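Local coordinates for putative glycoside hydrolase (Bacteroides ovatus, PDB 4ONZ), which is of unconfirmed function but is a putative glycoside hydrolase, with a fold consistent with a five-bladed beta-propeller, at residues L103-D114 / N156-F164; L135-L146 / N173-I182. One frame throughout, in Å; residues are numbered along the deposited sequence.

Both interactions involve the four-stranded antiparallel sheet 118-126, 132-139, 144-151, 158-162, probably one propeller blade. Interaction 1 packs the loop 103-114 on strand 158-162 at the margin of that sheet. Interaction 2 packs the hairpin 135-146 against the chain entering strand 180-187 of another sheet. Their centres lie about 12 Å apart, and their segments alternate along the chain. Two hydrogen bonds join them directly: Ala163 N meets Leu146 O at 2.9 Å, and Asn140 ND2 meets Asp112 O at 3.0 Å. In interaction 2, the side chain of Lys178 is about 5 Å from a bound unknown ligand, probably from the crystallisation liquor.

Interaction 1 (L103-D114 / N156-F164); sequences LFPAEDNFKDQD and NWTKHGLAF
Segments 103-114 and 156-164 come nearest at two places, with the CA atoms of Leu103 and Trp157 6.5 Å apart and those of Phe110 and Gly161 6.6 Å apart. No backbone hydrogen bond joins the two segments. Side chains make the contact, above all Lys159. Its CG is anti to the carbonyl carbon (chi1 -64°), and the chain beyond it is extended. This carries the amine to the loop, where three oxygens grip it. NZ forms a salt bridge with Asp114 OD2 at 2.6 Å, met on the syn side of the carboxylate. A second salt bridge runs from NZ to the syn lone pair of Asp108 OD2, at 2.9 Å. The third bond, from NZ to the backbone Phe104 O, is also 2.9 Å, with the donor 40° out of the carbonyl plane. Two carboxylates around one amine would favour its charged form. The other oxygen of Asp108, OD1, accepts from Phe110 N in an Asx turn just before the short helix 111-114, with Phe110 at the N-cap position.

Phe110 lies over the stem of the lysine. Lys159 CB stands 3.9 Å from the ring centroid in a CH-pi contact over one face. The CE1 side of the ring meets the backbone of Gly161. Next to it, Gln113 OE1 lies 3.4 Å from Gly161 CA, and its amide packs on CG and CD2 of Leu162. A water accepts from Leu162 N and, weakly, from Gln113 NE2. At the other end, Leu103 CD1 touches Lys159 CE and Trp157 CB.

Strand 158-162 is bonded to strand 144-151 through Thr158 and Thr150, and through Gly161 and Val148. Leu103 pairs by backbone with Val84 of strand 82-89, and its side chain also rests on Met134 and Tyr136 of strand 132-139.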
loop_
_atom_site.group_PDB
_atom_site.type_symbol
_atom_site.label_atom_id
_atom_site.label_comp_id
_atom_site.label_asym_id
_atom_site.label_seq_id
_atom_site.Cartn_x
_atom_site.Cartn_y
_atom_site.Cartn_z
ATOM N N LEU A 103 -2.026 -4.003 14.814
ATOM C CA LEU A 103 -0.916 -4.867 14.388
ATOM C C LEU A 103 0.343 -4.208 14.920
ATOM O O LEU A 103 0.611 -3.039 14.634
ATOM C CB LEU A 103 -0.826 -5.049 12.867
ATOM C CG LEU A 103 0.253 -6.040 12.396
ATOM C CD1 LEU A 103 -0.033 -7.446 12.877
ATOM C CD2 LEU A 103 0.382 -6.057 10.885
ATOM N N PHE A 104 1.098 -4.962 15.702
ATOM C CA PHE A 104 2.269 -4.440 16.378
ATOM C C PHE A 104 3.198 -5.557 16.810
ATOM O O PHE A 104 2.783 -6.716 16.863
ATOM C CB PHE A 104 1.795 -3.648 17.603
ATOM C CG PHE A 104 0.758 -4.372 18.437
ATOM C CD1 PHE A 104 1.140 -5.229 19.471
ATOM C CD2 PHE A 104 -0.599 -4.184 18.202
ATOM C CE1 PHE A 104 0.191 -5.897 20.237
ATOM C CE2 PHE A 104 -1.557 -4.846 18.970
ATOM C CZ PHE A 104 -1.161 -5.703 19.989
ATOM N N PRO A 105 4.466 -5.222 17.113
ATOM C CA PRO A 105 5.329 -6.280 17.626
ATOM C C PRO A 105 4.764 -6.761 18.964
ATOM O O PRO A 105 4.354 -5.942 19.782
ATOM C CB PRO A 105 6.704 -5.618 17.781
ATOM C CG PRO A 105 6.547 -4.192 17.432
ATOM C CD PRO A 105 5.179 -3.958 16.864
ATOM N N ALA A 106 4.703 -8.078 19.146
ATOM C CA ALA A 106 4.094 -8.668 20.331
ATOM C C ALA A 106 4.841 -9.903 20.824
ATOM O O ALA A 106 5.884 -10.268 20.284
ATOM C CB ALA A 106 2.637 -9.011 20.023
ATOM N N GLU A 107 4.319 -10.511 21.890
ATOM C CA GLU A 107 4.901 -11.719 22.455
ATOM C C GLU A 107 4.376 -12.900 21.654
ATOM O O GLU A 107 3.470 -13.611 22.081
ATOM C CB GLU A 107 4.581 -11.828 23.949
ATOM C CG GLU A 107 5.347 -10.781 24.750
ATOM C CD GLU A 107 5.169 -10.900 26.254
ATOM O OE1 GLU A 107 4.054 -11.227 26.713
ATOM O OE2 GLU A 107 6.151 -10.643 26.986
ATOM N N ASP A 108 4.958 -13.080 20.476
ATOM C CA ASP A 108 4.535 -14.107 19.539
ATOM C C ASP A 108 5.764 -14.758 18.910
ATOM O O ASP A 108 6.892 -14.499 19.341
ATOM C CB ASP A 108 3.608 -13.476 18.481
ATOM C CG ASP A 108 4.277 -12.354 17.688
ATOM O OD1 ASP A 108 5.526 -12.367 17.544
ATOM O OD2 ASP A 108 3.538 -11.467 17.180
ATOM N N ASN A 109 5.556 -15.568 17.875
ATOM C CA ASN A 109 6.661 -16.280 17.217
ATOM C C ASN A 109 7.243 -15.568 16.002
ATOM O O ASN A 109 7.823 -16.209 15.135
ATOM C CB ASN A 109 6.193 -17.693 16.838
ATOM C CG ASN A 109 5.823 -18.524 18.056
ATOM O OD1 ASN A 109 6.282 -18.256 19.169
ATOM N ND2 ASN A 109 4.998 -19.547 17.850
ATOM N N PHE A 110 7.109 -14.243 15.953
ATOM C CA PHE A 110 7.597 -13.452 14.824
ATOM C C PHE A 110 8.495 -12.300 15.282
ATOM O O PHE A 110 8.674 -11.310 14.568
ATOM C CB PHE A 110 6.385 -12.937 14.030
ATOM C CG PHE A 110 5.464 -14.036 13.599
ATOM C CD1 PHE A 110 5.758 -14.797 12.482
ATOM C CD2 PHE A 110 4.340 -14.355 14.350
ATOM C CE1 PHE A 110 4.927 -15.840 12.094
ATOM C CE2 PHE A 110 3.505 -15.395 13.970
ATOM C CZ PHE A 110 3.800 -16.136 12.838
ATOM N N LYS A 111 9.100 -12.457 16.456
ATOM C CA LYS A 111 9.948 -11.410 17.015
ATOM C C LYS A 111 11.187 -11.181 16.158
ATOM O O LYS A 111 11.680 -10.063 16.060
ATOM C CB LYS A 111 10.359 -11.747 18.459
ATOM C CG LYS A 111 9.190 -11.959 19.407
ATOM C CD LYS A 111 9.665 -12.047 20.847
ATOM C CE LYS A 111 8.568 -12.502 21.778
ATOM N NZ LYS A 111 8.275 -13.948 21.611
ATOM N N ASP A 112 11.689 -12.244 15.541
ATOM C CA ASP A 112 12.861 -12.129 14.677
ATOM C C ASP A 112 12.604 -11.199 13.488
ATOM O O ASP A 112 13.534 -10.583 12.978
ATOM C CB ASP A 112 13.327 -13.510 14.174
ATOM C CG ASP A 112 12.249 -14.258 13.398
ATOM O OD1 ASP A 112 11.088 -14.300 13.866
ATOM O OD2 ASP A 112 12.565 -14.810 12.322
ATOM N N GLN A 113 11.335 -11.085 13.089
ATOM C CA GLN A 113 10.915 -10.304 11.917
ATOM C C GLN A 113 10.550 -8.852 12.186
ATOM O O GLN A 113 10.899 -7.983 11.381
ATOM C CB GLN A 113 9.729 -11.017 11.250
ATOM C CG GLN A 113 10.145 -12.374 10.700
ATOM C CD GLN A 113 9.001 -13.323 10.411
ATOM O OE1 GLN A 113 7.856 -12.919 10.199
ATOM N NE2 GLN A 113 9.317 -14.613 10.396
ATOM N N ASP A 114 9.860 -8.584 13.301
ATOM C CA ASP A 114 9.375 -7.229 13.591
ATOM C C ASP A 114 9.829 -6.576 14.908
ATOM O O ASP A 114 9.374 -5.485 15.233
ATOM C CB ASP A 114 7.849 -7.170 13.445
ATOM C CG ASP A 114 7.118 -8.095 14.409
ATOM O OD1 ASP A 114 7.714 -8.481 15.438
ATOM O OD2 ASP A 114 5.930 -8.406 14.147
ATOM N N ASN A 156 -8.576 -7.890 14.787
ATOM C CA ASN A 156 -7.762 -8.994 15.266
ATOM C C ASN A 156 -7.024 -9.629 14.090
ATOM O O ASN A 156 -7.607 -10.327 13.268
ATOM C CB ASN A 156 -8.636 -9.977 16.029
ATOM C CG ASN A 156 -9.208 -9.358 17.289
ATOM O OD1 ASN A 156 -8.469 -9.025 18.215
ATOM N ND2 ASN A 156 -10.522 -9.185 17.324
ATOM N N TRP A 157 -5.726 -9.328 14.011
ATOM C CA TRP A 157 -4.844 -9.802 12.926
ATOM C C TRP A 157 -3.970 -10.953 13.364
ATOM O O TRP A 157 -3.429 -10.931 14.462
ATOM C CB TRP A 157 -3.957 -8.654 12.403
ATOM C CG TRP A 157 -4.782 -7.629 11.714
ATOM C CD1 TRP A 157 -5.392 -6.557 12.277
ATOM C CD2 TRP A 157 -5.147 -7.625 10.333
ATOM N NE1 TRP A 157 -6.122 -5.874 11.330
ATOM C CE2 TRP A 157 -5.976 -6.505 10.123
ATOM C CE3 TRP A 157 -4.848 -8.458 9.248
ATOM C CZ2 TRP A 157 -6.529 -6.208 8.881
ATOM C CZ3 TRP A 157 -5.389 -8.156 8.005
ATOM C CH2 TRP A 157 -6.212 -7.039 7.830
ATOM N N THR A 158 -3.836 -11.954 12.498
ATOM C CA THR A 158 -2.988 -13.109 12.755
ATOM C C THR A 158 -1.786 -13.018 11.815
ATOM O O THR A 158 -1.969 -12.957 10.608
ATOM C CB THR A 158 -3.751 -14.424 12.474
ATOM O OG1 THR A 158 -4.927 -14.470 13.285
ATOM C CG2 THR A 158 -2.887 -15.646 12.765
ATOM N N LYS A 159 -0.568 -12.972 12.360
ATOM C CA LYS A 159 0.644 -12.916 11.524
ATOM C C LYS A 159 0.876 -14.303 10.962
ATOM O O LYS A 159 0.590 -15.286 11.626
ATOM C CB LYS A 159 1.870 -12.481 12.336
ATOM C CG LYS A 159 1.776 -11.062 12.888
ATOM C CD LYS A 159 2.933 -10.727 13.811
ATOM C CE LYS A 159 2.713 -9.410 14.546
ATOM N NZ LYS A 159 3.796 -9.121 15.519
ATOM N N HIS A 160 1.364 -14.385 9.735
ATOM C CA HIS A 160 1.691 -15.673 9.127
ATOM C C HIS A 160 3.155 -15.765 8.697
ATOM O O HIS A 160 3.570 -16.766 8.128
ATOM C CB HIS A 160 0.764 -15.960 7.958
ATOM C CG HIS A 160 -0.648 -16.185 8.374
ATOM N ND1 HIS A 160 -1.102 -17.403 8.834
ATOM C CD2 HIS A 160 -1.710 -15.349 8.407
ATOM C CE1 HIS A 160 -2.379 -17.303 9.147
ATOM N NE2 HIS A 160 -2.772 -16.068 8.893
ATOM N N GLY A 161 3.935 -14.736 9.007
ATOM C CA GLY A 161 5.359 -14.727 8.708
ATOM C C GLY A 161 5.681 -14.018 7.409
ATOM O O GLY A 161 4.877 -13.256 6.893
ATOM N N LEU A 162 6.866 -14.276 6.874
ATOM C CA LEU A 162 7.301 -13.590 5.651
ATOM C C LEU A 162 6.658 -14.161 4.401
ATOM O O LEU A 162 6.504 -15.366 4.274
ATOM C CB LEU A 162 8.822 -13.666 5.515
ATOM C CG LEU A 162 9.579 -13.091 6.707
ATOM C CD1 LEU A 162 11.070 -13.201 6.456
ATOM C CD2 LEU A 162 9.164 -11.646 6.964
ATOM N N ALA A 163 6.297 -13.278 3.474
ATOM C CA ALA A 163 5.710 -13.692 2.206
ATOM C C ALA A 163 6.626 -14.640 1.416
ATOM O O ALA A 163 6.145 -15.547 0.741
ATOM C CB ALA A 163 5.388 -12.473 1.381
ATOM N N PHE A 164 7.941 -14.444 1.512
ATOM C CA PHE A 164 8.890 -15.261 0.753
ATOM C C PHE A 164 9.697 -16.210 1.626
ATOM O O PHE A 164 10.817 -16.569 1.274
ATOM C CB PHE A 164 9.844 -14.361 -0.061
ATOM C CG PHE A 164 9.139 -13.329 -0.923
ATOM C CD1 PHE A 164 7.956 -13.637 -1.583
ATOM C CD2 PHE A 164 9.697 -12.073 -1.131
ATOM C CE1 PHE A 164 7.317 -12.704 -2.385
ATOM C CE2 PHE A 164 9.063 -11.133 -1.940
ATOM C CZ PHE A 164 7.875 -11.450 -2.573
HETATM O O HOH W 1 8.293 -16.554 8.124
#

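Interaction 2 (L135-L146 / N173-I182); sequences LYTAWNRKKARL and NNLFCKSGSI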
loop_
_atom_site.group_PDB
_atom_site.type_symbol
_atom_site.label_atom_id
_atom_site.label_comp_id
_atom_site.label_asym_id
_atom_site.label_seq_id
_atom_site.Cartn_x
_atom_site.Cartn_y
_atom_site.Cartn_z
ATOM N N LEU A 135 -0.560 -7.337 3.362
ATOM C CA LEU A 135 0.855 -7.404 3.008
ATOM C C LEU A 135 1.444 -6.137 3.611
ATOM O O LEU A 135 0.952 -5.036 3.334
ATOM C CB LEU A 135 1.077 -7.424 1.499
ATOM C CG LEU A 135 1.047 -8.777 0.782
ATOM C CD1 LEU A 135 2.317 -9.564 1.043
ATOM C CD2 LEU A 135 -0.168 -9.597 1.179
ATOM N N TYR A 136 2.469 -6.302 4.438
ATOM C CA TYR A 136 3.113 -5.206 5.129
ATOM C C TYR A 136 4.620 -5.464 5.260
ATOM O O TYR A 136 5.127 -6.513 4.884
ATOM C CB TYR A 136 2.468 -5.004 6.526
ATOM C CG TYR A 136 2.720 -6.121 7.523
ATOM C CD1 TYR A 136 1.942 -7.281 7.529
ATOM C CD2 TYR A 136 3.734 -6.018 8.465
ATOM C CE1 TYR A 136 2.186 -8.301 8.450
ATOM C CE2 TYR A 136 3.966 -7.021 9.395
ATOM C CZ TYR A 136 3.198 -8.163 9.379
ATOM O OH TYR A 136 3.445 -9.163 10.302
ATOM N N THR A 137 5.337 -4.491 5.794
ATOM C CA THR A 137 6.771 -4.633 5.970
ATOM C C THR A 137 7.096 -4.901 7.433
ATOM O O THR A 137 6.689 -4.126 8.300
ATOM C CB THR A 137 7.480 -3.330 5.567
ATOM O OG1 THR A 137 7.082 -2.961 4.245
ATOM C CG2 THR A 137 8.999 -3.477 5.638
ATOM N N ALA A 138 7.798 -6.006 7.698
ATOM C CA ALA A 138 8.297 -6.328 9.039
ATOM C C ALA A 138 9.706 -5.748 9.098
ATOM O O ALA A 138 10.517 -5.986 8.198
ATOM C CB ALA A 138 8.328 -7.829 9.260
ATOM N N TRP A 139 9.990 -4.971 10.135
ATOM C CA TRP A 139 11.271 -4.281 10.263
ATOM C C TRP A 139 11.959 -4.668 11.558
ATOM O O TRP A 139 11.469 -4.358 12.638
ATOM C CB TRP A 139 11.011 -2.773 10.196
ATOM C CG TRP A 139 12.171 -1.831 10.308
ATOM C CD1 TRP A 139 12.219 -0.694 11.067
ATOM C CD2 TRP A 139 13.439 -1.913 9.634
ATOM N NE1 TRP A 139 13.424 -0.062 10.898
ATOM C CE2 TRP A 139 14.194 -0.789 10.032
ATOM C CE3 TRP A 139 13.998 -2.811 8.721
ATOM C CZ2 TRP A 139 15.484 -0.542 9.550
ATOM C CZ3 TRP A 139 15.287 -2.570 8.250
ATOM C CH2 TRP A 139 16.016 -1.446 8.671
ATOM N N ASN A 140 13.100 -5.342 11.442
ATOM C CA ASN A 140 13.873 -5.769 12.617
ATOM C C ASN A 140 15.186 -4.997 12.751
ATOM O O ASN A 140 16.082 -5.408 13.496
ATOM C CB ASN A 140 14.148 -7.276 12.538
ATOM C CG ASN A 140 15.057 -7.657 11.381
ATOM O OD1 ASN A 140 15.574 -6.797 10.660
ATOM N ND2 ASN A 140 15.256 -8.958 11.197
ATOM N N ARG A 141 15.252 -3.885 12.015
ATOM C CA ARG A 141 16.425 -2.994 11.941
ATOM C C ARG A 141 17.627 -3.600 11.215
ATOM O O ARG A 141 18.689 -2.992 11.172
ATOM C CB ARG A 141 16.837 -2.445 13.313
ATOM C CG ARG A 141 15.720 -1.700 14.015
ATOM C CD ARG A 141 16.253 -0.764 15.084
ATOM N NE ARG A 141 15.193 -0.340 15.991
ATOM C CZ ARG A 141 14.161 0.410 15.627
ATOM N NH1 ARG A 141 14.031 0.808 14.371
ATOM N NH2 ARG A 141 13.244 0.741 16.523
ATOM N N LYS A 142 17.455 -4.801 10.663
ATOM C CA LYS A 142 18.492 -5.442 9.851
ATOM C C LYS A 142 17.992 -5.493 8.398
ATOM O O LYS A 142 18.664 -5.007 7.495
ATOM C CB LYS A 142 18.863 -6.831 10.393
ATOM C CG LYS A 142 19.612 -6.761 11.725
ATOM C CD LYS A 142 20.081 -8.118 12.230
ATOM C CE LYS A 142 20.987 -7.962 13.448
ATOM N NZ LYS A 142 21.486 -9.265 13.966
ATOM N N LYS A 143 16.803 -6.064 8.194
ATOM C CA LYS A 143 16.177 -6.152 6.873
ATOM C C LYS A 143 14.690 -5.795 6.963
ATOM O O LYS A 143 14.012 -6.157 7.925
ATOM C CB LYS A 143 16.319 -7.566 6.293
ATOM C CG LYS A 143 17.721 -7.963 5.842
ATOM C CD LYS A 143 18.127 -7.253 4.558
ATOM C CE LYS A 143 19.518 -7.655 4.083
ATOM N NZ LYS A 143 19.601 -9.048 3.561
ATOM N N ALA A 144 14.199 -5.072 5.963
ATOM C CA ALA A 144 12.789 -4.737 5.845
ATOM C C ALA A 144 12.301 -5.860 4.920
ATOM O O ALA A 144 12.875 -6.063 3.832
ATOM C CB ALA A 144 12.609 -3.381 5.209
ATOM N N ARG A 145 11.291 -6.615 5.357
ATOM C CA ARG A 145 10.836 -7.792 4.604
ATOM C C ARG A 145 9.314 -7.902 4.526
ATOM O O ARG A 145 8.619 -7.677 5.503
ATOM C CB ARG A 145 11.428 -9.077 5.224
ATOM C CG ARG A 145 12.961 -9.124 5.249
ATOM C CD ARG A 145 13.508 -10.389 5.904
ATOM N NE ARG A 145 13.342 -10.347 7.355
ATOM C CZ ARG A 145 13.709 -11.313 8.188
ATOM N NH1 ARG A 145 14.253 -12.436 7.731
ATOM N NH2 ARG A 145 13.517 -11.153 9.494
ATOM N N LEU A 146 8.821 -8.233 3.338
ATOM C CA LEU A 146 7.395 -8.355 3.103
ATOM C C LEU A 146 6.808 -9.497 3.948
ATOM O O LEU A 146 7.310 -10.632 3.914
ATOM C CB LEU A 146 7.145 -8.566 1.615
ATOM C CG LEU A 146 5.718 -8.439 1.102
ATOM C CD1 LEU A 146 5.118 -7.072 1.412
ATOM C CD2 LEU A 146 5.718 -8.687 -0.398
ATOM N N ASN A 173 14.251 -15.451 1.826
ATOM C CA ASN A 173 13.785 -15.269 3.208
ATOM C C ASN A 173 14.535 -14.173 3.983
ATOM O O ASN A 173 14.143 -13.840 5.097
ATOM C CB ASN A 173 13.720 -16.605 3.981
ATOM C CG ASN A 173 15.081 -17.158 4.375
ATOM O OD1 ASN A 173 16.126 -16.528 4.192
ATOM N ND2 ASN A 173 15.066 -18.365 4.941
ATOM N N ASN A 174 15.613 -13.624 3.413
ATOM C CA ASN A 174 16.281 -12.479 4.034
ATOM C C ASN A 174 16.513 -11.351 3.025
ATOM O O ASN A 174 17.375 -10.475 3.218
ATOM C CB ASN A 174 17.567 -12.854 4.789
ATOM C CG ASN A 174 17.881 -11.873 5.910
ATOM O OD1 ASN A 174 16.967 -11.322 6.535
ATOM N ND2 ASN A 174 19.167 -11.670 6.197
ATOM N N LEU A 175 15.703 -11.364 1.967
ATOM C CA LEU A 175 15.699 -10.322 0.960
ATOM C C LEU A 175 15.015 -9.068 1.517
ATOM O O LEU A 175 13.895 -9.154 2.051
ATOM C CB LEU A 175 14.888 -10.774 -0.272
ATOM C CG LEU A 175 14.700 -9.719 -1.374
ATOM C CD1 LEU A 175 16.025 -9.420 -2.065
ATOM C CD2 LEU A 175 13.650 -10.127 -2.397
ATOM N N PHE A 176 15.665 -7.915 1.370
ATOM C CA PHE A 176 15.070 -6.619 1.715
ATOM C C PHE A 176 13.983 -6.372 0.659
ATOM O O PHE A 176 14.266 -6.309 -0.535
ATOM C CB PHE A 176 16.142 -5.527 1.662
ATOM C CG PHE A 176 15.724 -4.203 2.247
ATOM C CD1 PHE A 176 14.829 -3.379 1.578
ATOM C CD2 PHE A 176 16.293 -3.748 3.443
ATOM C CE1 PHE A 176 14.464 -2.151 2.111
ATOM C CE2 PHE A 176 15.948 -2.517 3.971
ATOM C CZ PHE A 176 15.020 -1.721 3.305
ATOM N N CYS A 177 12.732 -6.268 1.097
ATOM C CA CYS A 177 11.610 -6.084 0.186
ATOM C C CYS A 177 10.394 -5.525 0.912
ATOM O O CYS A 177 10.260 -5.650 2.134
ATOM C CB CYS A 177 11.252 -7.396 -0.528
ATOM S SG CYS A 177 10.876 -8.797 0.551
ATOM N N LYS A 178 9.519 -4.896 0.140
ATOM C CA LYS A 178 8.325 -4.257 0.674
ATOM C C LYS A 178 7.332 -3.952 -0.443
ATOM O O LYS A 178 7.651 -4.129 -1.622
ATOM C CB LYS A 178 8.701 -2.949 1.370
ATOM C CG LYS A 178 9.446 -1.963 0.491
ATOM C CD LYS A 178 9.773 -0.653 1.190
ATOM C CE LYS A 178 10.649 -0.830 2.414
ATOM N NZ LYS A 178 10.974 0.503 2.985
ATOM N N SER A 179 6.135 -3.525 -0.035
ATOM C CA SER A 179 5.081 -3.043 -0.928
ATOM C C SER A 179 4.469 -4.095 -1.849
ATOM O O SER A 179 4.848 -4.212 -3.026
ATOM C CB SER A 179 5.605 -1.848 -1.721
ATOM O OG SER A 179 6.263 -0.924 -0.850
ATOM N N GLY A 180 3.508 -4.841 -1.311
ATOM C CA GLY A 180 2.820 -5.903 -2.057
ATOM C C GLY A 180 1.408 -5.531 -2.476
ATOM O O GLY A 180 0.573 -5.251 -1.623
ATOM N N SER A 181 1.147 -5.543 -3.787
ATOM C CA SER A 181 -0.165 -5.182 -4.346
ATOM C C SER A 181 -0.887 -6.363 -5.008
ATOM O O SER A 181 -0.658 -6.690 -6.187
ATOM C CB SER A 181 -0.008 -4.055 -5.358
ATOM O OG SER A 181 0.550 -2.929 -4.736
ATOM N N ILE A 182 -1.773 -6.989 -4.245
ATOM C CA ILE A 182 -2.524 -8.143 -4.722
ATOM C C ILE A 182 -3.498 -7.707 -5.821
ATOM O O ILE A 182 -3.987 -6.580 -5.794
ATOM C CB ILE A 182 -3.279 -8.821 -3.567
ATOM C CG1 ILE A 182 -2.284 -9.324 -2.523
ATOM C CG2 ILE A 182 -4.117 -9.973 -4.090
ATOM C CD1 ILE A 182 -2.929 -9.868 -1.271
HETATM O O HOH W 2 2.750 -4.101 1.326
HETATM O O HOH W 3 4.967 -3.045 2.774
HETATM O O HOH W 4 17.016 -9.845 9.052
HETATM O O HOH W 5 18.528 -7.909 0.578
#
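Asn173 O accepts from Arg145 NH1 at 3.0 Å, in the carbonyl plane. The bend of the arginine at chi3 (-74°) brings its guanidinium there. Asn174 O meets Lys143 NZ at 2.7 Å, nearly along the C=O axis; the lysine is modelled in two conformers, so this bond is doubtful. Asn174 OD1 takes a bond from a water that also accepts from Asn140 ND2. Leu175 O lies against Arg145 CG.

The Phe176 ring lies across Ala144, whose CB is 3.7 Å from the ring centroid in a CH-pi contact over the face. Trp139 CZ3 touches the ring obliquely. Cys177 N then bonds Ala144 O at 2.7 Å, and Phe176 CA makes a CA-H...O contact with the same oxygen. Cys177 SG accepts in return from Leu146 N at 3.5 Å, with a nearly straight N-H...S angle of 175°. Lys178 CB packs 3.3 Å from Thr137 OG1.

From here two waters bridge the segments. One links Ser179 N to Thr137 OG1, and another accepts from Gly180 N and bonds Leu135 O weakly. Ile182 CD1 closes the contact against Leu135 CD2, 3.7 Å away.

The hairpin of strands 132-139 and 144-151 lies between strands 118-126 and 158-162. The contact joins this sheet to the start of strand 180-187 in the next, consistent with neighbouring propeller blades. Met202 of strand 200-204 packs on Leu135 and Leu146.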